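Local atomic coordinates of iron-regulated outer membrane protein (Neisseria meningitidis, PDB entry 4B7O), a protein that serves as a TonB-dependent outer-membrane iron transporter of the meningococcus, probably taking up iron bound to siderophores. Residues 190-204 with 216-228. Residues are numbered along the deposited sequence; the frame is centred on the assembly and turned at random.
Sequences NSGFASNEGVSYGAS and FSYNRNDEKEYEA
The side-chain amide of N196 grips the backbone of E227 with both of its ends. E227 N meets a lone pair of N196 OD1 at 2.7 Å in an almost straight bond (175°), and N196 ND2 returns a bond of 2.7 Å to E227 O. The amide reaches that backbone because CG lies anti to the N196 backbone nitrogen (chi1 -174°); the same ND2 also bonds to R735 O. Beyond this clasp, V199, Y201 and A203 form antiparallel hydrogen-bonded pairs with D222, R220 and Y218, while S200 faces N221 in a non-hydrogen-bonded pair, its CB 3.5 Å from N221 OD1. On the V199 and Y201 face, the Y201 ring stands over its own strand partner: R220 CB lies over one ring face, and the extended arginine runs on until NH1 gives its hydrogen to Y201 OH (3.0 Å), ring and guanidinium planes nearly perpendicular. A water joins Y201 OH to Y218 OH. R220 NE forms a salt bridge with D247, and D222 OD2, met from above its carboxylate plane by K224 NZ at 3.0 Å, adds a longer charge contact to R220. The beta hairpin of 198-209 and 212-223 belongs to the transporter's barrel wall, with strand 246-259 beside 212-223 and strand 185-194, itself paired with C-terminal strand 736-744, beside 198-209.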
loop_
_atom_site.group_PDB
_atom_site.type_symbol
_atom_site.label_atom_id
_atom_site.label_comp_id
_atom_site.label_asym_id
_atom_site.label_seq_id
_atom_site.Cartn_x
_atom_site.Cartn_y
_atom_site.Cartn_z
ATOM N N ASN A 190 -23.855 -4.570 8.822
ATOM C CA ASN A 190 -22.907 -5.580 9.332
ATOM C C ASN A 190 -22.456 -5.365 10.794
ATOM O O ASN A 190 -22.554 -4.296 11.315
ATOM C CB ASN A 190 -21.710 -5.665 8.389
ATOM C CG ASN A 190 -20.741 -4.547 8.618
ATOM O OD1 ASN A 190 -20.993 -3.414 8.230
ATOM N ND2 ASN A 190 -19.672 -4.842 9.318
ATOM N N SER A 191 -21.928 -6.385 11.444
ATOM C CA SER A 191 -21.420 -6.263 12.817
ATOM C C SER A 191 -20.293 -7.209 12.999
ATOM O O SER A 191 -20.257 -8.250 12.346
ATOM C CB SER A 191 -22.500 -6.730 13.788
ATOM O OG SER A 191 -23.274 -5.632 14.201
ATOM N N GLY A 192 -19.379 -6.886 13.894
ATOM C CA GLY A 192 -18.227 -7.763 14.139
ATOM C C GLY A 192 -17.831 -7.615 15.610
ATOM O O GLY A 192 -18.039 -6.567 16.210
ATOM N N PHE A 193 -17.238 -8.647 16.181
ATOM C CA PHE A 193 -16.846 -8.588 17.573
ATOM C C PHE A 193 -15.521 -9.272 17.676
ATOM O O PHE A 193 -15.331 -10.363 17.167
ATOM C CB PHE A 193 -17.944 -9.265 18.481
ATOM C CG PHE A 193 -19.290 -8.628 18.300
ATOM C CD1 PHE A 193 -19.596 -7.433 18.934
ATOM C CD2 PHE A 193 -20.179 -9.106 17.353
ATOM C CE1 PHE A 193 -20.794 -6.793 18.697
ATOM C CE2 PHE A 193 -21.387 -8.456 17.114
ATOM C CZ PHE A 193 -21.689 -7.301 17.788
ATOM N N ALA A 194 -14.582 -8.651 18.324
ATOM C CA ALA A 194 -13.281 -9.274 18.356
ATOM C C ALA A 194 -12.908 -9.393 19.826
ATOM O O ALA A 194 -13.151 -8.482 20.615
ATOM C CB ALA A 194 -12.265 -8.454 17.550
ATOM N N SER A 195 -12.359 -10.546 20.182
ATOM C CA SER A 195 -12.097 -10.873 21.576
ATOM C C SER A 195 -10.889 -10.086 22.010
ATOM O O SER A 195 -10.790 -9.709 23.152
ATOM C CB SER A 195 -11.849 -12.374 21.744
ATOM O OG SER A 195 -10.490 -12.724 21.517
ATOM N N ASN A 196 -10.008 -9.814 21.055
ATOM C CA ASN A 196 -8.737 -9.202 21.304
ATOM C C ASN A 196 -8.481 -8.111 20.276
ATOM O O ASN A 196 -7.701 -8.328 19.353
ATOM C CB ASN A 196 -7.634 -10.293 21.169
ATOM C CG ASN A 196 -6.263 -9.785 21.546
ATOM O OD1 ASN A 196 -6.146 -8.770 22.254
ATOM N ND2 ASN A 196 -5.211 -10.485 21.088
ATOM N N GLU A 197 -9.163 -6.978 20.335
ATOM C CA GLU A 197 -10.321 -6.728 21.129
ATOM C C GLU A 197 -10.988 -5.585 20.386
ATOM O O GLU A 197 -10.376 -4.547 20.141
ATOM C CB GLU A 197 -9.963 -6.287 22.582
ATOM C CG GLU A 197 -11.226 -6.107 23.474
ATOM C CD GLU A 197 -10.959 -5.518 24.868
ATOM O OE1 GLU A 197 -9.950 -5.888 25.510
ATOM O OE2 GLU A 197 -11.767 -4.682 25.346
ATOM N N GLY A 198 -12.239 -5.746 20.017
ATOM C CA GLY A 198 -12.912 -4.651 19.317
ATOM C C GLY A 198 -14.334 -4.982 18.965
ATOM O O GLY A 198 -14.749 -6.129 19.090
ATOM N N VAL A 199 -15.081 -3.981 18.512
ATOM C CA VAL A 199 -16.389 -4.216 17.958
ATOM C C VAL A 199 -16.541 -3.351 16.727
ATOM O O VAL A 199 -16.088 -2.216 16.700
ATOM C CB VAL A 199 -17.516 -3.880 18.961
ATOM C CG1 VAL A 199 -17.103 -4.250 20.394
ATOM C CG2 VAL A 199 -17.874 -2.417 18.887
ATOM N N SER A 200 -17.176 -3.870 15.689
ATOM C CA SER A 200 -17.315 -3.040 14.491
ATOM C C SER A 200 -18.715 -3.143 13.956
ATOM O O SER A 200 -19.440 -4.065 14.305
ATOM C CB SER A 200 -16.285 -3.420 13.426
ATOM O OG SER A 200 -16.515 -4.745 12.992
ATOM N N TYR A 201 -19.101 -2.190 13.125
ATOM C CA TYR A 201 -20.425 -2.223 12.528
ATOM C C TYR A 201 -20.432 -1.295 11.380
ATOM O O TYR A 201 -19.559 -0.428 11.285
ATOM C CB TYR A 201 -21.518 -1.838 13.523
ATOM C CG TYR A 201 -21.356 -0.488 14.149
ATOM C CD1 TYR A 201 -20.532 -0.332 15.266
ATOM C CD2 TYR A 201 -22.056 0.634 13.661
ATOM C CE1 TYR A 201 -20.352 0.913 15.869
ATOM C CE2 TYR A 201 -21.902 1.892 14.265
ATOM C CZ TYR A 201 -21.027 2.011 15.358
ATOM O OH TYR A 201 -20.843 3.192 15.994
ATOM N N GLY A 202 -21.439 -1.456 10.524
ATOM C CA GLY A 202 -21.510 -0.660 9.345
ATOM C C GLY A 202 -22.847 -0.786 8.691
ATOM O O GLY A 202 -23.573 -1.715 8.943
ATOM N N ALA A 203 -23.165 0.182 7.849
ATOM C CA ALA A 203 -24.393 0.132 7.121
ATOM C C ALA A 203 -24.187 0.723 5.727
ATOM O O ALA A 203 -23.421 1.687 5.499
ATOM C CB ALA A 203 -25.450 0.906 7.851
ATOM N N SER A 204 -24.883 0.148 4.776
ATOM C CA SER A 204 -24.835 0.694 3.459
ATOM C C SER A 204 -26.227 0.782 2.826
ATOM O O SER A 204 -27.077 -0.087 3.091
ATOM C CB SER A 204 -23.864 -0.129 2.608
ATOM O OG SER A 204 -23.601 0.606 1.431
ATOM N N PHE A 216 -24.380 4.876 -0.681
ATOM C CA PHE A 216 -23.744 5.497 0.475
ATOM C C PHE A 216 -23.378 4.468 1.537
ATOM O O PHE A 216 -24.210 3.645 1.939
ATOM C CB PHE A 216 -24.557 6.669 1.043
ATOM C CG PHE A 216 -23.974 7.236 2.288
ATOM C CD1 PHE A 216 -22.914 8.142 2.219
ATOM C CD2 PHE A 216 -24.430 6.817 3.549
ATOM C CE1 PHE A 216 -22.328 8.655 3.392
ATOM C CE2 PHE A 216 -23.850 7.315 4.722
ATOM C CZ PHE A 216 -22.804 8.239 4.648
ATOM N N SER A 217 -22.145 4.528 2.003
ATOM C CA SER A 217 -21.673 3.538 2.959
ATOM C C SER A 217 -20.892 4.078 4.150
ATOM O O SER A 217 -19.976 4.883 3.995
ATOM C CB SER A 217 -20.805 2.528 2.265
ATOM O OG SER A 217 -21.234 1.298 2.699
ATOM N N TYR A 218 -21.224 3.563 5.332
ATOM C CA TYR A 218 -20.611 3.979 6.556
ATOM C C TYR A 218 -20.070 2.757 7.312
ATOM O O TYR A 218 -20.752 1.734 7.400
ATOM C CB TYR A 218 -21.667 4.682 7.425
ATOM C CG TYR A 218 -21.101 5.055 8.769
ATOM C CD1 TYR A 218 -20.171 6.110 8.892
ATOM C CD2 TYR A 218 -21.448 4.344 9.911
ATOM C CE1 TYR A 218 -19.618 6.445 10.119
ATOM C CE2 TYR A 218 -20.907 4.689 11.151
ATOM C CZ TYR A 218 -19.994 5.741 11.243
ATOM O OH TYR A 218 -19.460 6.064 12.467
ATOM N N ASN A 219 -18.904 2.878 7.923
ATOM C CA ASN A 219 -18.350 1.759 8.668
ATOM C C ASN A 219 -17.533 2.226 9.853
ATOM O O ASN A 219 -16.714 3.151 9.762
ATOM C CB ASN A 219 -17.488 0.859 7.769
ATOM C CG ASN A 219 -17.547 -0.605 8.190
ATOM O OD1 ASN A 219 -16.709 -1.104 9.003
ATOM N ND2 ASN A 219 -18.562 -1.315 7.664
ATOM N N ARG A 220 -17.728 1.590 10.987
ATOM C CA ARG A 220 -16.897 1.962 12.079
ATOM C C ARG A 220 -16.304 0.755 12.724
ATOM O O ARG A 220 -16.920 -0.271 12.795
ATOM C CB ARG A 220 -17.636 2.833 13.061
ATOM C CG ARG A 220 -17.070 2.749 14.460
ATOM C CD ARG A 220 -17.810 3.695 15.367
ATOM N NE ARG A 220 -17.031 4.128 16.529
ATOM C CZ ARG A 220 -17.485 4.048 17.787
ATOM N NH1 ARG A 220 -18.692 3.524 18.023
ATOM N NH2 ARG A 220 -16.740 4.477 18.810
ATOM N N ASN A 221 -15.055 0.860 13.136
ATOM C CA ASN A 221 -14.431 -0.230 13.819
ATOM C C ASN A 221 -13.688 0.286 15.034
ATOM O O ASN A 221 -12.695 1.015 14.913
ATOM C CB ASN A 221 -13.506 -1.018 12.901
ATOM C CG ASN A 221 -12.721 -2.095 13.651
ATOM O OD1 ASN A 221 -13.149 -2.633 14.700
ATOM N ND2 ASN A 221 -11.552 -2.413 13.124
ATOM N N ASP A 222 -14.194 -0.057 16.211
ATOM C CA ASP A 222 -13.626 0.534 17.394
ATOM C C ASP A 222 -12.711 -0.428 18.108
ATOM O O ASP A 222 -13.149 -1.405 18.682
ATOM C CB ASP A 222 -14.734 1.007 18.317
ATOM C CG ASP A 222 -14.192 1.756 19.512
ATOM O OD1 ASP A 222 -12.994 2.131 19.480
ATOM O OD2 ASP A 222 -14.963 1.949 20.485
ATOM N N GLU A 223 -11.415 -0.232 18.051
ATOM C CA GLU A 223 -10.619 -1.320 18.635
ATOM C C GLU A 223 -9.872 -0.892 19.876
ATOM O O GLU A 223 -9.241 0.135 19.872
ATOM C CB GLU A 223 -9.639 -1.902 17.619
ATOM C CG GLU A 223 -10.258 -2.552 16.385
ATOM C CD GLU A 223 -9.201 -2.884 15.337
ATOM O OE1 GLU A 223 -8.348 -1.986 15.073
ATOM O OE2 GLU A 223 -9.203 -4.030 14.796
ATOM N N LYS A 224 -9.945 -1.699 20.922
ATOM C CA LYS A 224 -9.128 -1.516 22.115
ATOM C C LYS A 224 -7.709 -2.013 21.901
ATOM O O LYS A 224 -7.386 -2.551 20.863
ATOM C CB LYS A 224 -9.703 -2.302 23.311
ATOM C CG LYS A 224 -11.034 -1.803 23.865
ATOM C CD LYS A 224 -11.396 -0.432 23.331
ATOM C CE LYS A 224 -12.915 -0.252 23.434
ATOM N NZ LYS A 224 -13.369 1.022 22.791
ATOM N N GLU A 225 -6.890 -1.901 22.945
ATOM C CA GLU A 225 -5.503 -2.235 22.863
ATOM C C GLU A 225 -5.445 -3.731 22.838
ATOM O O GLU A 225 -6.193 -4.397 23.545
ATOM C CB GLU A 225 -4.754 -1.666 24.037
ATOM C CG GLU A 225 -4.480 -0.171 23.987
ATOM C CD GLU A 225 -3.712 0.280 25.240
ATOM O OE1 GLU A 225 -3.761 -0.471 26.261
ATOM O OE2 GLU A 225 -3.035 1.351 25.212
ATOM N N TYR A 226 -4.630 -4.271 21.949
ATOM C CA TYR A 226 -4.706 -5.692 21.689
ATOM C C TYR A 226 -3.656 -6.343 22.556
ATOM O O TYR A 226 -2.650 -5.729 22.939
ATOM C CB TYR A 226 -4.508 -5.980 20.164
ATOM C CG TYR A 226 -3.089 -5.660 19.643
ATOM C CD1 TYR A 226 -2.059 -6.585 19.808
ATOM C CD2 TYR A 226 -2.785 -4.438 19.023
ATOM C CE1 TYR A 226 -0.774 -6.344 19.356
ATOM C CE2 TYR A 226 -1.475 -4.162 18.581
ATOM C CZ TYR A 226 -0.470 -5.135 18.763
ATOM O OH TYR A 226 0.843 -4.944 18.393
ATOM N N GLU A 227 -3.851 -7.592 22.878
ATOM C CA GLU A 227 -2.745 -8.250 23.530
ATOM C C GLU A 227 -2.044 -9.289 22.669
ATOM O O GLU A 227 -2.664 -10.023 21.913
ATOM C CB GLU A 227 -3.123 -8.800 24.896
ATOM C CG GLU A 227 -4.455 -9.483 24.987
ATOM C CD GLU A 227 -4.627 -10.118 26.360
ATOM O OE1 GLU A 227 -4.052 -11.211 26.604
ATOM O OE2 GLU A 227 -5.312 -9.512 27.208
ATOM N N ALA A 228 -0.735 -9.313 22.845
ATOM C CA ALA A 228 0.185 -10.115 22.112
ATOM C C ALA A 228 0.191 -11.512 22.660
ATOM O O ALA A 228 -0.566 -11.818 23.574
ATOM C CB ALA A 228 1.557 -9.468 22.186
HETATM O O HOH W 1 -21.001 6.168 14.839
#